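PDB 3EW1: rhizavidin from Rhizobium etli, which binds biotin with high affinity as a dimer, being a member of the avidin family. Local coordinates for residues S53-T58 and W72-E77. Residues are numbered along the deposited sequence; the frame is centred on the assembly and turned at random.
Sequences SPYPLT and WNNSTE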
ATOM      1  N   SER B  53       0.395   1.389  19.715  1.00 24.07           N
ATOM      2  CA  SER B  53       0.049  -0.027  19.513  1.00 22.05           C
ATOM      3  C   SER B  53       0.327  -0.379  18.054  1.00 21.51           C
ATOM      4  O   SER B  53       0.286   0.511  17.194  1.00 20.95           O
ATOM      5  CB  SER B  53      -1.416  -0.355  19.917  1.00 22.54           C
ATOM      6  OG  SER B  53      -2.355   0.252  19.062  1.00 23.24           O
ATOM      7  N   PRO B  54       0.683  -1.651  17.778  1.00 21.53           N
ATOM      8  CA  PRO B  54       1.127  -1.935  16.399  1.00 20.38           C
ATOM      9  C   PRO B  54      -0.036  -2.179  15.479  1.00 20.55           C
ATOM     10  O   PRO B  54      -0.976  -2.896  15.872  1.00 20.77           O
ATOM     11  CB  PRO B  54       1.971  -3.225  16.540  1.00 21.57           C
ATOM     12  CG  PRO B  54       1.388  -3.917  17.807  1.00 23.10           C
ATOM     13  CD  PRO B  54       0.749  -2.843  18.654  1.00 21.30           C
ATOM     14  N   TYR B  55       0.068  -1.608  14.280  1.00 18.91           N
ATOM     15  CA  TYR B  55      -0.924  -1.761  13.204  1.00 17.45           C
ATOM     16  C   TYR B  55      -0.274  -2.468  12.023  1.00 17.82           C
ATOM     17  O   TYR B  55       0.833  -2.118  11.635  1.00 17.90           O
ATOM     18  CB  TYR B  55      -1.416  -0.394  12.780  1.00 17.83           C
ATOM     19  CG  TYR B  55      -2.359   0.156  13.800  1.00 16.94           C
ATOM     20  CD1 TYR B  55      -1.878   0.884  14.883  1.00 18.73           C
ATOM     21  CD2 TYR B  55      -3.750  -0.089  13.725  1.00 18.50           C
ATOM     22  CE1 TYR B  55      -2.732   1.376  15.880  1.00 17.12           C
ATOM     23  CE2 TYR B  55      -4.602   0.446  14.697  1.00 20.27           C
ATOM     24  CZ  TYR B  55      -4.079   1.162  15.781  1.00 19.21           C
ATOM     25  OH  TYR B  55      -4.832   1.689  16.803  1.00 20.91           O
ATOM     26  N   PRO B  56      -0.955  -3.457  11.433  1.00 17.77           N
ATOM     27  CA  PRO B  56      -0.384  -4.160  10.275  1.00 16.62           C
ATOM     28  C   PRO B  56      -0.114  -3.203   9.127  1.00 16.89           C
ATOM     29  O   PRO B  56      -0.856  -2.245   8.865  1.00 16.79           O
ATOM     30  CB  PRO B  56      -1.513  -5.147   9.881  1.00 16.25           C
ATOM     31  CG  PRO B  56      -2.244  -5.394  11.210  1.00 20.01           C
ATOM     32  CD  PRO B  56      -2.272  -4.008  11.827  1.00 19.00           C
ATOM     33  N   LEU B  57       0.989  -3.467   8.444  1.00 16.76           N
ATOM     34  CA  LEU B  57       1.320  -2.751   7.243  1.00 18.39           C
ATOM     35  C   LEU B  57       1.638  -3.724   6.146  1.00 17.74           C
ATOM     36  O   LEU B  57       2.155  -4.819   6.380  1.00 17.67           O
ATOM     37  CB  LEU B  57       2.494  -1.826   7.562  1.00 20.26           C
ATOM     38  CG  LEU B  57       3.901  -1.565   7.080  1.00 23.28           C
ATOM     39  CD1 LEU B  57       4.456  -2.090   5.737  1.00 18.93           C
ATOM     40  CD2 LEU B  57       4.231  -0.091   7.330  1.00 22.08           C
ATOM     41  N   THR B  58       1.298  -3.331   4.934  1.00 17.60           N
ATOM     42  CA  THR B  58       1.581  -4.170   3.769  1.00 19.14           C
ATOM     43  C   THR B  58       1.972  -3.264   2.615  1.00 18.39           C
ATOM     44  O   THR B  58       1.572  -2.124   2.569  1.00 19.89           O
ATOM     45  CB  THR B  58       0.357  -5.017   3.442  1.00 20.22           C
ATOM     46  OG1 THR B  58       0.686  -5.992   2.453  1.00 26.87           O
ATOM     47  CG2 THR B  58      -0.736  -4.122   3.010  1.00 20.08           C
ATOM     48  N   TRP B  72      -6.326   1.731  10.081  1.00 18.51           N
ATOM     49  CA  TRP B  72      -6.199   2.140  11.483  1.00 18.51           C
ATOM     50  C   TRP B  72      -7.130   1.409  12.489  1.00 18.97           C
ATOM     51  O   TRP B  72      -7.700   2.023  13.383  1.00 18.72           O
ATOM     52  CB  TRP B  72      -6.285   3.665  11.595  1.00 18.98           C
ATOM     53  CG  TRP B  72      -5.061   4.319  10.920  1.00 17.71           C
ATOM     54  CD1 TRP B  72      -5.058   4.991   9.725  1.00 16.69           C
ATOM     55  CD2 TRP B  72      -3.692   4.247  11.357  1.00 17.53           C
ATOM     56  NE1 TRP B  72      -3.752   5.397   9.423  1.00 18.37           N
ATOM     57  CE2 TRP B  72      -2.912   4.954  10.415  1.00 16.91           C
ATOM     58  CE3 TRP B  72      -3.071   3.701  12.469  1.00 20.03           C
ATOM     59  CZ2 TRP B  72      -1.509   5.110  10.556  1.00 19.30           C
ATOM     60  CZ3 TRP B  72      -1.684   3.850  12.618  1.00 20.51           C
ATOM     61  CH2 TRP B  72      -0.920   4.524  11.643  1.00 18.89           C
ATOM     62  N   ASN B  73      -7.203   0.090  12.356  1.00 19.50           N
ATOM     63  CA  ASN B  73      -7.857  -0.778  13.326  1.00 19.76           C
ATOM     64  C   ASN B  73      -7.031  -2.028  13.521  1.00 20.68           C
ATOM     65  O   ASN B  73      -6.819  -2.769  12.577  1.00 22.84           O
ATOM     66  CB  ASN B  73      -9.289  -1.169  12.882  1.00 20.83           C
ATOM     67  CG  ASN B  73     -10.076  -1.885  14.002  1.00 21.54           C
ATOM     68  OD1 ASN B  73      -9.636  -2.002  15.145  1.00 22.97           O
ATOM     69  ND2 ASN B  73     -11.272  -2.336  13.666  1.00 27.37           N
ATOM     70  N   ASN B  74      -6.564  -2.245  14.749  1.00 19.79           N
ATOM     71  CA  ASN B  74      -5.841  -3.454  15.138  1.00 19.93           C
ATOM     72  C   ASN B  74      -6.568  -4.264  16.264  1.00 20.15           C
ATOM     73  O   ASN B  74      -5.997  -5.216  16.790  1.00 20.06           O
ATOM     74  CB  ASN B  74      -4.407  -3.066  15.552  1.00 19.81           C
ATOM     75  CG  ASN B  74      -4.394  -2.114  16.725  1.00 19.08           C
ATOM     76  OD1 ASN B  74      -5.461  -1.756  17.275  1.00 21.25           O
ATOM     77  ND2 ASN B  74      -3.200  -1.689  17.124  1.00 19.83           N
ATOM     78  N   SER B  75      -7.803  -3.867  16.612  1.00 21.52           N
ATOM     79  CA  SER B  75      -8.632  -4.409  17.745  1.00 21.44           C
ATOM     80  C   SER B  75      -8.249  -3.866  19.124  1.00 22.09           C
ATOM     81  O   SER B  75      -8.867  -4.156  20.135  1.00 23.16           O
ATOM     82  CB  SER B  75      -8.740  -5.959  17.781  1.00 22.12           C
ATOM     83  OG  SER B  75      -7.540  -6.537  18.310  1.00 23.63           O
ATOM     84  N   THR B  76      -7.183  -3.082  19.180  1.00 21.90           N
ATOM     85  CA  THR B  76      -6.862  -2.341  20.383  1.00 21.54           C
ATOM     86  C   THR B  76      -7.468  -0.939  20.270  1.00 21.50           C
ATOM     87  O   THR B  76      -8.127  -0.452  21.197  1.00 21.83           O
ATOM     88  CB  THR B  76      -5.332  -2.276  20.622  1.00 21.92           C
ATOM     89  OG1 THR B  76      -4.871  -3.589  20.977  1.00 21.83           O
ATOM     90  CG2 THR B  76      -4.957  -1.276  21.770  1.00 22.68           C
ATOM     91  N   GLU B  77      -7.275  -0.292  19.128  1.00 20.06           N
ATOM     92  CA  GLU B  77      -7.895   1.004  18.908  1.00 19.65           C
ATOM     93  C   GLU B  77      -8.217   1.140  17.445  1.00 19.30           C
ATOM     94  O   GLU B  77      -7.383   0.840  16.572  1.00 19.46           O
ATOM     95  CB  GLU B  77      -7.028   2.150  19.424  1.00 19.73           C
ATOM     96  CG  GLU B  77      -7.682   3.494  19.463  1.00 21.84           C
ATOM     97  CD  GLU B  77      -6.792   4.577  20.072  1.00 22.78           C
ATOM     98  OE1 GLU B  77      -5.772   4.206  20.692  1.00 25.50           O
ATOM     99  OE2 GLU B  77      -7.120   5.787  19.896  1.00 26.89           O
TER
HETATM  100  O   HOH W   1      -3.390   2.363  20.522  1.00 29.86           O
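Asn74 reaches across to Ser53 and Pro54 and spends both hydrogens of its amide there: ND2 donates to Pro54 O at 2.8 Å and to Ser53 OG at 2.9 Å, each acceptor lying close to the amide plane. The carbonyl of Pro54 is met from above its plane, at an N-H...O angle of 169°. At the other end of the same amide, OD1 accepts from the backbone N of Thr76 and, 3.0 Å away, from that of Glu77, forming an Asx turn and a wider Asx motif. Asparagine suits this place because one short, flat group can shape its own loop while tying it to a strand. Tyr55 adds a third cross-link, its OH donating to Glu77 O at 2.7 Å. Ser53 OG also donates to a water that passes the bond on to Glu77 OE1, while OE2 of that carboxylate accepts from Cys50 N.

The four bonds on the Asn74 amide hold it flat over the Tyr55 ring, the planes only 8° apart and ND2 above the ring centre. With CG between the backbone N and the carbonyl carbon (chi1 60°), Asn74 brings its amide onto this face. Trp72 takes the opposite face in a T-shaped stack, ring centroids 5.1 Å apart; its broad indole can present the CE3-CZ3 edge here while NE1 bonds to Thr83 OG1. A tyrosine thus serves as the filling of a sandwich and still anchors its hydroxyl at the loop backbone.

The indole lies beside Ser81 and Tyr41, both biotin-binding residues, which places this side of the contact next to the biotin site, empty in this chain. Around it the antiparallel avidin barrel closes in: the backbone of Tyr55 hydrogen-bonds to that of Tyr41 in strand 36-42, its side chain packs on Val70 of strand 65-71, and the loop following that strand leads into strand 78-92.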